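Local structure of nucleoporin NUP82 (Saccharomyces cerevisiae, 3PBP) at residues Asp190-Tyr195 with Ala207-Leu212; Ile250-Phe255 with Met333-Asp338; Asp139-Val144 with Ile151-Ile156. The protein serves as a structural component of the nuclear pore complex, and its N-terminal domain, the part described here, carries the region that interacts with NUP116. The protein carries 1 engineered substitution. One frame throughout, in Å; residues are numbered along the deposited sequence.

Contact 1 (Asp190-Tyr195 with Ala207-Leu212); sequences DGLTLY and AFYPFL
The beta hairpin of strands 194-198 and 204-208, part of one antiparallel sheet of the beta-propeller domain, ends where Leu194 and Phe208 face each other as a hydrogen-bonded antiparallel pair. Leu194 N donates to Phe208 O at 3.0 Å, and Phe208 N returns a bond to Leu194 O at 2.9 Å. Next to it, Tyr195 and Ala207 form a non-hydrogen-bonded pair on the other face of the sheet, with the Ala207 methyl against the Tyr195 ring. Past the strands the pairing shifts: Pro210, which follows a cis peptide bond, has no N-H to give, and Leu192 O instead accepts from Phe211 N at 2.8 Å, with the donor tilted about 32° from the carbonyl plane. Leu194, with CG anti to its N (chi1 178°), lays CD2 over the centre of one face of the Phe211 ring, 3.4 Å from the centroid, a CH-pi contact.

The turn at Asp190 is held by its own carboxylate. In an Asx motif, OD1 accepts from Thr193 N on its syn side, with a weak second bond from Leu192 N, while OD2 takes the Thr193 hydroxyl. Tyr209 leans on this turn: Leu192 O lies at the edge of its ring, in the ring plane, and Tyr209 CE1 is 3.8 Å from Leu192 CB. Helix 220-235 covers the same place, Ile226 touching both Leu192 and Tyr209. One residue after Phe211, Leu212 CD2 meets Leu192 CD2 at 3.6 Å.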
ATOM      1  N   ASP A 190       5.357   2.997  11.676  1.00 55.33           N
ATOM      2  CA  ASP A 190       6.766   3.400  11.672  1.00 55.49           C
ATOM      3  C   ASP A 190       6.827   4.758  10.948  1.00 55.65           C
ATOM      4  O   ASP A 190       7.732   5.566  11.175  1.00 57.29           O
ATOM      5  CB  ASP A 190       7.627   2.359  10.928  1.00 55.77           C
ATOM      6  CG  ASP A 190       7.502   2.457   9.386  1.00 59.97           C
ATOM      7  OD1 ASP A 190       6.388   2.740   8.878  1.00 61.48           O
ATOM      8  OD2 ASP A 190       8.518   2.233   8.674  1.00 59.35           O
ATOM      9  N   GLY A 191       5.853   4.994  10.073  1.00 53.64           N
ATOM     10  CA  GLY A 191       5.793   6.246   9.345  1.00 52.68           C
ATOM     11  C   GLY A 191       6.538   6.263   8.022  1.00 52.64           C
ATOM     12  O   GLY A 191       6.275   7.135   7.182  1.00 52.13           O
ATOM     13  N   LEU A 192       7.446   5.303   7.827  1.00 50.15           N
ATOM     14  CA  LEU A 192       8.246   5.227   6.603  1.00 48.74           C
ATOM     15  C   LEU A 192       7.808   4.131   5.626  1.00 48.78           C
ATOM     16  O   LEU A 192       8.352   4.022   4.522  1.00 47.50           O
ATOM     17  CB  LEU A 192       9.709   4.998   6.976  1.00 46.69           C
ATOM     18  CG  LEU A 192      10.243   5.906   8.090  1.00 47.42           C
ATOM     19  CD1 LEU A 192      11.586   5.398   8.576  1.00 42.35           C
ATOM     20  CD2 LEU A 192      10.347   7.351   7.575  1.00 46.09           C
ATOM     21  N   THR A 193       6.818   3.332   6.019  1.00 48.22           N
ATOM     22  CA  THR A 193       6.369   2.222   5.186  1.00 47.86           C
ATOM     23  C   THR A 193       4.920   2.290   4.761  1.00 47.20           C
ATOM     24  O   THR A 193       4.055   2.627   5.557  1.00 48.62           O
ATOM     25  CB  THR A 193       6.576   0.889   5.929  1.00 48.21           C
ATOM     26  OG1 THR A 193       7.969   0.710   6.218  1.00 50.13           O
ATOM     27  CG2 THR A 193       6.085  -0.269   5.089  1.00 48.67           C
ATOM     28  N   LEU A 194       4.651   1.948   3.508  1.00 45.88           N
ATOM     29  CA  LEU A 194       3.283   1.946   3.010  1.00 46.24           C
ATOM     30  C   LEU A 194       2.900   0.521   2.596  1.00 47.32           C
ATOM     31  O   LEU A 194       3.488  -0.047   1.676  1.00 46.81           O
ATOM     32  CB  LEU A 194       3.144   2.904   1.821  1.00 44.26           C
ATOM     33  CG  LEU A 194       1.764   2.967   1.177  1.00 44.69           C
ATOM     34  CD1 LEU A 194       0.735   3.472   2.192  1.00 42.05           C
ATOM     35  CD2 LEU A 194       1.816   3.878  -0.051  1.00 45.47           C
ATOM     36  N   TYR A 195       1.928  -0.057   3.297  1.00 48.71           N
ATOM     37  CA  TYR A 195       1.455  -1.407   3.001  1.00 51.76           C
ATOM     38  C   TYR A 195       0.321  -1.348   1.976  1.00 52.41           C
ATOM     39  O   TYR A 195      -0.563  -0.506   2.084  1.00 54.23           O
ATOM     40  CB  TYR A 195       0.922  -2.086   4.268  1.00 51.90           C
ATOM     41  CG  TYR A 195       1.958  -2.521   5.272  1.00 51.15           C
ATOM     42  CD1 TYR A 195       2.830  -3.559   4.996  1.00 51.06           C
ATOM     43  CD2 TYR A 195       2.016  -1.927   6.528  1.00 54.01           C
ATOM     44  CE1 TYR A 195       3.737  -4.007   5.948  1.00 53.80           C
ATOM     45  CE2 TYR A 195       2.915  -2.361   7.490  1.00 55.05           C
ATOM     46  CZ  TYR A 195       3.773  -3.405   7.193  1.00 56.54           C
ATOM     47  OH  TYR A 195       4.650  -3.856   8.149  1.00 58.11           O
ATOM     48  N   ALA A 207       4.704  -3.764  -0.079  1.00 49.95           N
ATOM     49  CA  ALA A 207       5.090  -2.611   0.704  1.00 49.65           C
ATOM     50  C   ALA A 207       6.138  -1.749   0.050  1.00 49.39           C
ATOM     51  O   ALA A 207       7.023  -2.238  -0.641  1.00 51.38           O
ATOM     52  CB  ALA A 207       5.572  -3.059   2.070  1.00 49.40           C
ATOM     53  N   PHE A 208       6.002  -0.447   0.268  1.00 48.48           N
ATOM     54  CA  PHE A 208       6.934   0.549  -0.228  1.00 46.68           C
ATOM     55  C   PHE A 208       7.755   0.990   0.993  1.00 46.67           C
ATOM     56  O   PHE A 208       7.220   1.551   1.950  1.00 45.97           O
ATOM     57  CB  PHE A 208       6.170   1.742  -0.789  1.00 45.46           C
ATOM     58  CG  PHE A 208       5.525   1.483  -2.099  1.00 43.31           C
ATOM     59  CD1 PHE A 208       6.268   1.548  -3.278  1.00 44.31           C
ATOM     60  CD2 PHE A 208       4.170   1.195  -2.170  1.00 42.99           C
ATOM     61  CE1 PHE A 208       5.660   1.329  -4.516  1.00 44.44           C
ATOM     62  CE2 PHE A 208       3.545   0.973  -3.394  1.00 41.68           C
ATOM     63  CZ  PHE A 208       4.294   1.043  -4.575  1.00 43.71           C
ATOM     64  N   TYR A 209       9.049   0.709   0.967  1.00 47.61           N
ATOM     65  CA  TYR A 209       9.928   1.082   2.065  1.00 48.29           C
ATOM     66  C   TYR A 209      11.233   1.559   1.447  1.00 48.98           C
ATOM     67  O   TYR A 209      11.977   0.763   0.873  1.00 50.96           O
ATOM     68  CB  TYR A 209      10.181  -0.122   2.980  1.00 47.27           C
ATOM     69  CG  TYR A 209      10.993   0.221   4.215  1.00 48.11           C
ATOM     70  CD1 TYR A 209      10.695   1.357   4.965  1.00 48.72           C
ATOM     71  CD2 TYR A 209      12.062  -0.585   4.636  1.00 47.60           C
ATOM     72  CE1 TYR A 209      11.437   1.691   6.101  1.00 47.86           C
ATOM     73  CE2 TYR A 209      12.807  -0.261   5.772  1.00 46.31           C
ATOM     74  CZ  TYR A 209      12.490   0.879   6.501  1.00 47.34           C
ATOM     75  OH  TYR A 209      13.211   1.217   7.633  1.00 47.25           O
ATOM     76  N   PRO A 210      11.542   2.866   1.562  1.00 48.38           N
ATOM     77  CA  PRO A 210      10.770   3.917   2.233  1.00 47.90           C
ATOM     78  C   PRO A 210       9.716   4.587   1.338  1.00 48.16           C
ATOM     79  O   PRO A 210       9.850   4.603   0.122  1.00 48.69           O
ATOM     80  CB  PRO A 210      11.856   4.900   2.607  1.00 47.21           C
ATOM     81  CG  PRO A 210      12.651   4.928   1.294  1.00 45.98           C
ATOM     82  CD  PRO A 210      12.750   3.445   0.930  1.00 47.02           C
ATOM     83  N   PHE A 211       8.672   5.144   1.945  1.00 48.20           N
ATOM     84  CA  PHE A 211       7.645   5.863   1.186  1.00 48.73           C
ATOM     85  C   PHE A 211       7.656   7.241   1.837  1.00 49.80           C
ATOM     86  O   PHE A 211       6.857   7.535   2.724  1.00 50.87           O
ATOM     87  CB  PHE A 211       6.274   5.224   1.359  1.00 45.15           C
ATOM     88  CG  PHE A 211       5.258   5.722   0.380  1.00 42.29           C
ATOM     89  CD1 PHE A 211       5.150   5.142  -0.879  1.00 41.38           C
ATOM     90  CD2 PHE A 211       4.395   6.749   0.720  1.00 40.18           C
ATOM     91  CE1 PHE A 211       4.193   5.580  -1.776  1.00 39.75           C
ATOM     92  CE2 PHE A 211       3.438   7.192  -0.171  1.00 38.16           C
ATOM     93  CZ  PHE A 211       3.335   6.606  -1.421  1.00 39.41           C
ATOM     94  N   LEU A 212       8.565   8.087   1.378  1.00 50.20           N
ATOM     95  CA  LEU A 212       8.759   9.399   1.976  1.00 49.98           C
ATOM     96  C   LEU A 212       8.146  10.610   1.298  1.00 49.53           C
ATOM     97  O   LEU A 212       8.011  10.662   0.084  1.00 49.09           O
ATOM     98  CB  LEU A 212      10.264   9.628   2.130  1.00 50.54           C
ATOM     99  CG  LEU A 212      11.027   8.396   2.641  1.00 49.83           C
ATOM    100  CD1 LEU A 212      12.486   8.481   2.252  1.00 49.84           C
ATOM    101  CD2 LEU A 212      10.868   8.284   4.134  1.00 50.05           C
TER

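Contact 2 (Ile250-Phe255 with Met333-Asp338); sequences IKQLQF and MSMSWD
Gln252 supplies the hydrogen bond between residues 250-255 and 333-338: Met335 N donates to its OE1 at 2.7 Å, fairly straight (158° at the hydrogen) but tilted from the plane of the amide carbonyl. With CG opposite the backbone N (chi1 -177°) and the rest of the chain extended, the amide reaches beyond the helix surface, and its NE2 is bonded to Ser230 OG of helix 220-235. A leucine here is likely to leave the N-H of Met335 and the hydroxyl of Ser230 without these partners and to sever a polar link between two helices and the segment.

The charged pair is looser. Lys251 NZ stands 4.0 Å from Asp338 OD2, a long salt bridge, and the same oxygen is paired with Arg247 one helical turn earlier. The contact docks helix 243-262, an alpha-helical element beside the beta-propeller, on the irregular segment that follows strand 323-329.

Aromatic and apolar contacts make up the rest. Trp337 points the edge of its six-membered ring at the face of Phe255 in a T-shaped pair, centroids 5.8 Å apart and planes at 79°, while its NE1 is bonded to Tyr276 O. Lys251 CB lies against Trp337 CZ3 at 3.9 Å. The selenium of Met335, present as selenomethionine, makes an oblique Met-aromatic contact with Phe255, and Met335 SE is 3.6 Å from Gln252 CG.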
ATOM      1  N   ILE A 250      23.463  -1.355   2.697  1.00 55.06           N
ATOM      2  CA  ILE A 250      24.483  -0.317   2.705  1.00 56.29           C
ATOM      3  C   ILE A 250      23.865   0.998   2.264  1.00 55.77           C
ATOM      4  O   ILE A 250      24.189   2.055   2.802  1.00 55.62           O
ATOM      5  CB  ILE A 250      25.661  -0.681   1.793  1.00 58.16           C
ATOM      6  CG1 ILE A 250      26.484  -1.787   2.467  1.00 57.89           C
ATOM      7  CG2 ILE A 250      26.514   0.558   1.510  1.00 56.20           C
ATOM      8  CD1 ILE A 250      27.563  -2.358   1.590  1.00 58.66           C
ATOM      9  N   LYS A 251      22.964   0.929   1.291  1.00 55.23           N
ATOM     10  CA  LYS A 251      22.292   2.130   0.827  1.00 56.03           C
ATOM     11  C   LYS A 251      21.446   2.709   1.946  1.00 56.23           C
ATOM     12  O   LYS A 251      21.402   3.924   2.146  1.00 56.30           O
ATOM     13  CB  LYS A 251      21.383   1.819  -0.347  1.00 57.16           C
ATOM     14  CG  LYS A 251      22.061   1.823  -1.672  1.00 60.00           C
ATOM     15  CD  LYS A 251      21.021   1.826  -2.747  1.00 60.63           C
ATOM     16  CE  LYS A 251      21.457   2.711  -3.875  1.00 63.86           C
ATOM     17  NZ  LYS A 251      20.279   3.266  -4.593  1.00 68.08           N
ATOM     18  N   GLN A 252      20.760   1.828   2.667  1.00 56.25           N
ATOM     19  CA  GLN A 252      19.907   2.261   3.760  1.00 56.01           C
ATOM     20  C   GLN A 252      20.734   3.016   4.787  1.00 55.46           C
ATOM     21  O   GLN A 252      20.375   4.110   5.209  1.00 55.41           O
ATOM     22  CB  GLN A 252      19.219   1.070   4.437  1.00 55.39           C
ATOM     23  CG  GLN A 252      18.256   1.514   5.532  1.00 55.81           C
ATOM     24  CD  GLN A 252      17.441   0.387   6.118  1.00 56.89           C
ATOM     25  OE1 GLN A 252      17.014  -0.531   5.412  1.00 59.60           O
ATOM     26  NE2 GLN A 252      17.194   0.461   7.413  1.00 56.68           N
ATOM     27  N   LEU A 253      21.854   2.434   5.183  1.00 55.03           N
ATOM     28  CA  LEU A 253      22.698   3.082   6.163  1.00 56.04           C
ATOM     29  C   LEU A 253      23.247   4.412   5.670  1.00 56.46           C
ATOM     30  O   LEU A 253      23.392   5.345   6.451  1.00 55.71           O
ATOM     31  CB  LEU A 253      23.849   2.168   6.563  1.00 55.06           C
ATOM     32  CG  LEU A 253      24.750   2.744   7.657  1.00 54.22           C
ATOM     33  CD1 LEU A 253      23.945   3.064   8.922  1.00 51.50           C
ATOM     34  CD2 LEU A 253      25.837   1.725   7.953  1.00 54.67           C
ATOM     35  N   GLN A 254      23.558   4.503   4.378  1.00 57.79           N
ATOM     36  CA  GLN A 254      24.082   5.748   3.828  1.00 58.31           C
ATOM     37  C   GLN A 254      22.989   6.794   3.862  1.00 58.33           C
ATOM     38  O   GLN A 254      23.223   7.937   4.251  1.00 60.90           O
ATOM     39  CB  GLN A 254      24.550   5.566   2.387  1.00 58.30           C
ATOM     40  CG  GLN A 254      25.671   4.575   2.234  1.00 62.43           C
ATOM     41  CD  GLN A 254      25.997   4.264   0.776  1.00 64.69           C
ATOM     42  OE1 GLN A 254      25.155   4.433  -0.118  1.00 65.34           O
ATOM     43  NE2 GLN A 254      27.220   3.785   0.533  1.00 64.73           N
ATOM     44  N   PHE A 255      21.789   6.395   3.462  1.00 56.65           N
ATOM     45  CA  PHE A 255      20.651   7.300   3.437  1.00 55.70           C
ATOM     46  C   PHE A 255      20.274   7.795   4.834  1.00 56.43           C
ATOM     47  O   PHE A 255      20.169   9.003   5.069  1.00 57.05           O
ATOM     48  CB  PHE A 255      19.453   6.597   2.784  1.00 54.90           C
ATOM     49  CG  PHE A 255      18.171   7.371   2.874  1.00 54.88           C
ATOM     50  CD1 PHE A 255      18.022   8.581   2.210  1.00 54.52           C
ATOM     51  CD2 PHE A 255      17.115   6.898   3.638  1.00 55.35           C
ATOM     52  CE1 PHE A 255      16.835   9.313   2.305  1.00 54.48           C
ATOM     53  CE2 PHE A 255      15.918   7.628   3.740  1.00 55.01           C
ATOM     54  CZ  PHE A 255      15.783   8.835   3.070  1.00 54.82           C
HETATM   55  N   MSE A 333      12.722  -5.300   7.632  1.00 60.26           N
HETATM   56  CA  MSE A 333      12.891  -5.054   6.212  1.00 61.25           C
HETATM   57  C   MSE A 333      14.061  -4.118   5.992  1.00 59.47           C
HETATM   58  O   MSE A 333      14.501  -3.409   6.901  1.00 56.49           O
HETATM   59  CB  MSE A 333      11.668  -4.368   5.615  1.00 66.71           C
HETATM   60  CG  MSE A 333      10.357  -5.121   5.673  1.00 75.02           C
HETATM   61 SE   MSE A 333       8.889  -3.896   5.142  1.00 88.16          SE
HETATM   62  CE  MSE A 333       9.281  -3.788   3.234  1.00 83.16           C
ATOM     63  N   SER A 334      14.556  -4.117   4.762  1.00 59.13           N
ATOM     64  CA  SER A 334      15.626  -3.223   4.377  1.00 58.45           C
ATOM     65  C   SER A 334      14.980  -2.340   3.328  1.00 59.33           C
ATOM     66  O   SER A 334      14.051  -2.759   2.622  1.00 58.55           O
ATOM     67  CB  SER A 334      16.787  -3.976   3.745  1.00 59.68           C
ATOM     68  OG  SER A 334      16.442  -4.446   2.449  1.00 59.63           O
HETATM   69  N   MSE A 335      15.442  -1.106   3.245  1.00 59.86           N
HETATM   70  CA  MSE A 335      14.908  -0.195   2.257  1.00 61.36           C
HETATM   71  C   MSE A 335      15.354  -0.631   0.861  1.00 60.61           C
HETATM   72  O   MSE A 335      16.423  -1.214   0.696  1.00 61.57           O
HETATM   73  CB  MSE A 335      15.384   1.212   2.571  1.00 63.37           C
HETATM   74  CG  MSE A 335      14.666   1.781   3.756  1.00 67.74           C
HETATM   75 SE   MSE A 335      15.391   3.444   4.398  1.00 76.68          SE
HETATM   76  CE  MSE A 335      15.177   4.526   2.861  1.00 75.26           C
ATOM     77  N   SER A 336      14.523  -0.362  -0.139  1.00 59.54           N
ATOM     78  CA  SER A 336      14.836  -0.742  -1.505  1.00 58.84           C
ATOM     79  C   SER A 336      14.242   0.260  -2.491  1.00 57.64           C
ATOM     80  O   SER A 336      13.102   0.693  -2.344  1.00 55.33           O
ATOM     81  CB  SER A 336      14.298  -2.145  -1.784  1.00 58.86           C
ATOM     82  OG  SER A 336      14.636  -2.566  -3.091  1.00 60.51           O
ATOM     83  N   TRP A 337      15.026   0.622  -3.499  1.00 57.63           N
ATOM     84  CA  TRP A 337      14.578   1.590  -4.484  1.00 57.12           C
ATOM     85  C   TRP A 337      14.531   1.052  -5.908  1.00 58.78           C
ATOM     86  O   TRP A 337      13.543   1.287  -6.596  1.00 58.86           O
ATOM     87  CB  TRP A 337      15.479   2.817  -4.447  1.00 54.74           C
ATOM     88  CG  TRP A 337      15.404   3.650  -3.191  1.00 50.69           C
ATOM     89  CD1 TRP A 337      14.722   4.823  -3.030  1.00 49.01           C
ATOM     90  CD2 TRP A 337      16.158   3.459  -1.986  1.00 48.22           C
ATOM     91  NE1 TRP A 337      15.017   5.380  -1.809  1.00 47.33           N
ATOM     92  CE2 TRP A 337      15.896   4.562  -1.148  1.00 47.69           C
ATOM     93  CE3 TRP A 337      17.030   2.462  -1.531  1.00 47.08           C
ATOM     94  CZ2 TRP A 337      16.487   4.704   0.109  1.00 47.40           C
ATOM     95  CZ3 TRP A 337      17.615   2.606  -0.272  1.00 45.46           C
ATOM     96  CH2 TRP A 337      17.339   3.715   0.529  1.00 45.07           C
ATOM     97  N   ASP A 338      15.584   0.348  -6.347  1.00 60.83           N
ATOM     98  CA  ASP A 338      15.655  -0.216  -7.710  1.00 62.69           C
ATOM     99  C   ASP A 338      15.063  -1.604  -7.846  1.00 63.30           C
ATOM    100  O   ASP A 338      14.124  -1.831  -8.600  1.00 66.11           O
ATOM    101  CB  ASP A 338      17.088  -0.373  -8.193  1.00 64.64           C
ATOM    102  CG  ASP A 338      17.976   0.721  -7.728  1.00 66.76           C
ATOM    103  OD1 ASP A 338      17.672   1.885  -8.037  1.00 68.88           O
ATOM    104  OD2 ASP A 338      18.980   0.411  -7.058  1.00 66.55           O
TER

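Contact 3 (Asp139-Val144 with Ile151-Ile156); sequences DSCIVV and ITMFDI
Ile142 and Phe154 form a hydrogen-bonded pair at the middle of an antiparallel hairpin, with Ile142 N to Phe154 O at 3.1 Å and Phe154 N to Ile142 O at 3.0 Å. Val144 and Thr152 are joined by the same two-way bonding, and Ile156 N reaches Ser140 O at 2.8 Å with a more bent geometry (134° at the hydrogen) where the strand gives out.

On the face bearing Ile142, the isoleucine places CG1 between its backbone N and carbonyl carbon (chi1 62°), setting this branch beside Phe154 CB at 3.7 Å; the other branch, CG2, meets Ile156 CD1 at 3.5 Å. Val144 CG2 sits in the plane of the Phe154 ring at its edge, 3.7 Å from CE2, while the Thr152 methyl lies over one ring face, offset toward the rim. On the other face, Val143 CG1 touches Ile151 CG2 at 3.5 Å, and Cys141 SG rests on the selenomethionine chain of Met153.

Farther out, strands 87-92 and 110-115 of the preceding beta-propeller sheet pack on Ile142 and Ile156, and Phe211 packs on Val143 and Met153. Strands 127-132 and 164-166 flank the pair within its own sheet. Every hydrogen bond between the two segments is backbone to backbone, while Ser140 and Asp155 turn their polar ends to Tyr137 O, Leu157 N and Ser214 OG. The main chain sets the pairing, and the side chains meet through apolar contact.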
ATOM      1  N   ASP A 139       1.695  18.482   7.366  1.00 52.00           N
ATOM      2  CA  ASP A 139       0.722  17.658   6.642  1.00 52.31           C
ATOM      3  C   ASP A 139       0.667  17.983   5.163  1.00 52.51           C
ATOM      4  O   ASP A 139      -0.382  17.830   4.540  1.00 51.50           O
ATOM      5  CB  ASP A 139      -0.677  17.861   7.222  1.00 54.25           C
ATOM      6  CG  ASP A 139      -0.782  17.419   8.668  1.00 57.16           C
ATOM      7  OD1 ASP A 139      -0.545  16.223   8.943  1.00 61.15           O
ATOM      8  OD2 ASP A 139      -1.104  18.260   9.534  1.00 56.74           O
ATOM      9  N   SER A 140       1.800  18.404   4.606  1.00 53.63           N
ATOM     10  CA  SER A 140       1.896  18.812   3.205  1.00 54.53           C
ATOM     11  C   SER A 140       1.920  17.741   2.133  1.00 54.86           C
ATOM     12  O   SER A 140       2.142  18.059   0.962  1.00 56.81           O
ATOM     13  CB  SER A 140       3.130  19.692   3.010  1.00 54.61           C
ATOM     14  OG  SER A 140       4.299  18.982   3.380  1.00 56.18           O
ATOM     15  N   CYS A 141       1.687  16.487   2.493  1.00 53.21           N
ATOM     16  CA  CYS A 141       1.732  15.443   1.485  1.00 52.80           C
ATOM     17  C   CYS A 141       0.508  14.521   1.431  1.00 52.17           C
ATOM     18  O   CYS A 141       0.124  13.933   2.440  1.00 51.81           O
ATOM     19  CB  CYS A 141       2.997  14.621   1.696  1.00 53.25           C
ATOM     20  SG  CYS A 141       3.165  13.213   0.595  1.00 59.05           S
ATOM     21  N   ILE A 142      -0.117  14.405   0.259  1.00 50.82           N
ATOM     22  CA  ILE A 142      -1.260  13.508   0.134  1.00 50.08           C
ATOM     23  C   ILE A 142      -0.923  12.368  -0.821  1.00 50.26           C
ATOM     24  O   ILE A 142      -0.297  12.560  -1.870  1.00 49.78           O
ATOM     25  CB  ILE A 142      -2.560  14.218  -0.356  1.00 50.14           C
ATOM     26  CG1 ILE A 142      -2.367  14.803  -1.754  1.00 48.27           C
ATOM     27  CG2 ILE A 142      -2.985  15.273   0.652  1.00 45.52           C
ATOM     28  CD1 ILE A 142      -3.660  15.302  -2.365  1.00 48.11           C
ATOM     29  N   VAL A 143      -1.332  11.170  -0.433  1.00 49.23           N
ATOM     30  CA  VAL A 143      -1.061   9.985  -1.220  1.00 48.48           C
ATOM     31  C   VAL A 143      -2.332   9.614  -1.960  1.00 48.83           C
ATOM     32  O   VAL A 143      -3.389   9.452  -1.348  1.00 50.42           O
ATOM     33  CB  VAL A 143      -0.615   8.845  -0.298  1.00 46.82           C
ATOM     34  CG1 VAL A 143      -0.207   7.623  -1.104  1.00 46.20           C
ATOM     35  CG2 VAL A 143       0.519   9.329   0.564  1.00 46.26           C
ATOM     36  N   VAL A 144      -2.235   9.483  -3.278  1.00 48.19           N
ATOM     37  CA  VAL A 144      -3.409   9.171  -4.080  1.00 47.28           C
ATOM     38  C   VAL A 144      -3.309   7.859  -4.848  1.00 47.75           C
ATOM     39  O   VAL A 144      -2.385   7.664  -5.641  1.00 49.37           O
ATOM     40  CB  VAL A 144      -3.701  10.338  -5.079  1.00 46.12           C
ATOM     41  CG1 VAL A 144      -4.943  10.033  -5.904  1.00 45.06           C
ATOM     42  CG2 VAL A 144      -3.880  11.648  -4.311  1.00 43.65           C
ATOM     43  N   ILE A 151       0.109   4.899  -7.583  1.00 59.39           N
ATOM     44  CA  ILE A 151       0.070   5.625  -6.306  1.00 57.20           C
ATOM     45  C   ILE A 151       0.874   6.912  -6.466  1.00 57.04           C
ATOM     46  O   ILE A 151       2.057   6.879  -6.793  1.00 57.95           O
ATOM     47  CB  ILE A 151       0.658   4.766  -5.160  1.00 56.39           C
ATOM     48  CG1 ILE A 151      -0.133   3.453  -5.043  1.00 53.74           C
ATOM     49  CG2 ILE A 151       0.607   5.544  -3.846  1.00 55.45           C
ATOM     50  CD1 ILE A 151       0.522   2.398  -4.177  1.00 51.98           C
ATOM     51  N   THR A 152       0.230   8.045  -6.229  1.00 57.17           N
ATOM     52  CA  THR A 152       0.883   9.342  -6.404  1.00 58.35           C
ATOM     53  C   THR A 152       0.981  10.213  -5.146  1.00 58.83           C
ATOM     54  O   THR A 152       0.065  10.247  -4.311  1.00 57.27           O
ATOM     55  CB  THR A 152       0.131  10.161  -7.492  1.00 59.10           C
ATOM     56  OG1 THR A 152      -0.165   9.306  -8.604  1.00 58.54           O
ATOM     57  CG2 THR A 152       0.966  11.346  -7.958  1.00 57.33           C
HETATM   58  N   MSE A 153       2.092  10.928  -5.022  1.00 59.60           N
HETATM   59  CA  MSE A 153       2.278  11.813  -3.887  1.00 62.76           C
HETATM   60  C   MSE A 153       2.321  13.257  -4.360  1.00 63.08           C
HETATM   61  O   MSE A 153       3.155  13.634  -5.176  1.00 62.60           O
HETATM   62  CB  MSE A 153       3.572  11.495  -3.146  1.00 66.35           C
HETATM   63  CG  MSE A 153       3.516  10.299  -2.226  1.00 71.13           C
HETATM   64 SE   MSE A 153       5.183  10.137  -1.224  1.00 82.47          SE
HETATM   65  CE  MSE A 153       6.198   8.987  -2.401  1.00 74.84           C
ATOM     66  N   PHE A 154       1.409  14.061  -3.838  1.00 64.25           N
ATOM     67  CA  PHE A 154       1.331  15.472  -4.194  1.00 65.91           C
ATOM     68  C   PHE A 154       1.834  16.322  -3.028  1.00 67.68           C
ATOM     69  O   PHE A 154       1.530  16.040  -1.862  1.00 67.73           O
ATOM     70  CB  PHE A 154      -0.121  15.881  -4.485  1.00 64.09           C
ATOM     71  CG  PHE A 154      -0.688  15.303  -5.750  1.00 64.36           C
ATOM     72  CD1 PHE A 154      -0.329  15.816  -6.992  1.00 63.51           C
ATOM     73  CD2 PHE A 154      -1.623  14.274  -5.700  1.00 63.53           C
ATOM     74  CE1 PHE A 154      -0.895  15.320  -8.156  1.00 63.58           C
ATOM     75  CE2 PHE A 154      -2.199  13.770  -6.866  1.00 64.03           C
ATOM     76  CZ  PHE A 154      -1.836  14.293  -8.095  1.00 62.63           C
ATOM     77  N   ASP A 155       2.603  17.359  -3.339  1.00 68.66           N
ATOM     78  CA  ASP A 155       3.065  18.252  -2.307  1.00 70.14           C
ATOM     79  C   ASP A 155       2.097  19.432  -2.284  1.00 71.76           C
ATOM     80  O   ASP A 155       2.190  20.354  -3.093  1.00 70.72           O
ATOM     81  CB  ASP A 155       4.466  18.759  -2.590  1.00 72.22           C
ATOM     82  CG  ASP A 155       5.043  19.534  -1.408  1.00 75.30           C
ATOM     83  OD1 ASP A 155       4.283  20.288  -0.759  1.00 74.04           O
ATOM     84  OD2 ASP A 155       6.255  19.393  -1.130  1.00 76.75           O
ATOM     85  N   ILE A 156       1.152  19.370  -1.354  1.00 73.45           N
ATOM     86  CA  ILE A 156       0.133  20.391  -1.152  1.00 74.59           C
ATOM     87  C   ILE A 156       0.649  21.837  -1.089  1.00 75.61           C
ATOM     88  O   ILE A 156      -0.036  22.763  -1.525  1.00 75.92           O
ATOM     89  CB  ILE A 156      -0.627  20.087   0.155  1.00 75.03           C
ATOM     90  CG1 ILE A 156      -1.629  18.968  -0.080  1.00 75.35           C
ATOM     91  CG2 ILE A 156      -1.294  21.321   0.683  1.00 75.64           C
ATOM     92  CD1 ILE A 156      -2.426  18.658   1.161  1.00 77.16           C
TER

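In the fold
Along the chain the three contacts follow one another without nesting or crossing. Contact 3 comes first, closing the short turn between strands 141-146 and 151-155. Contact 1 then closes the hairpin of strands 194-198 and 204-208. Contact 2 closes a far longer loop, with 77 residues between its segments, from helix 243-262 to the loop after strand 323-329. Contact 1 lies between the others and touches both: Phe208 packs on Ile151, while Tyr209 O and Ser336 N probably share a hydrogen bond. Contacts 2 and 3 do not meet, their nearest atoms being about 10 Å apart, so residues 207-212 join the sheet of strands 141-146 and 151-155 to helix 243-262 and the 333-338 loop.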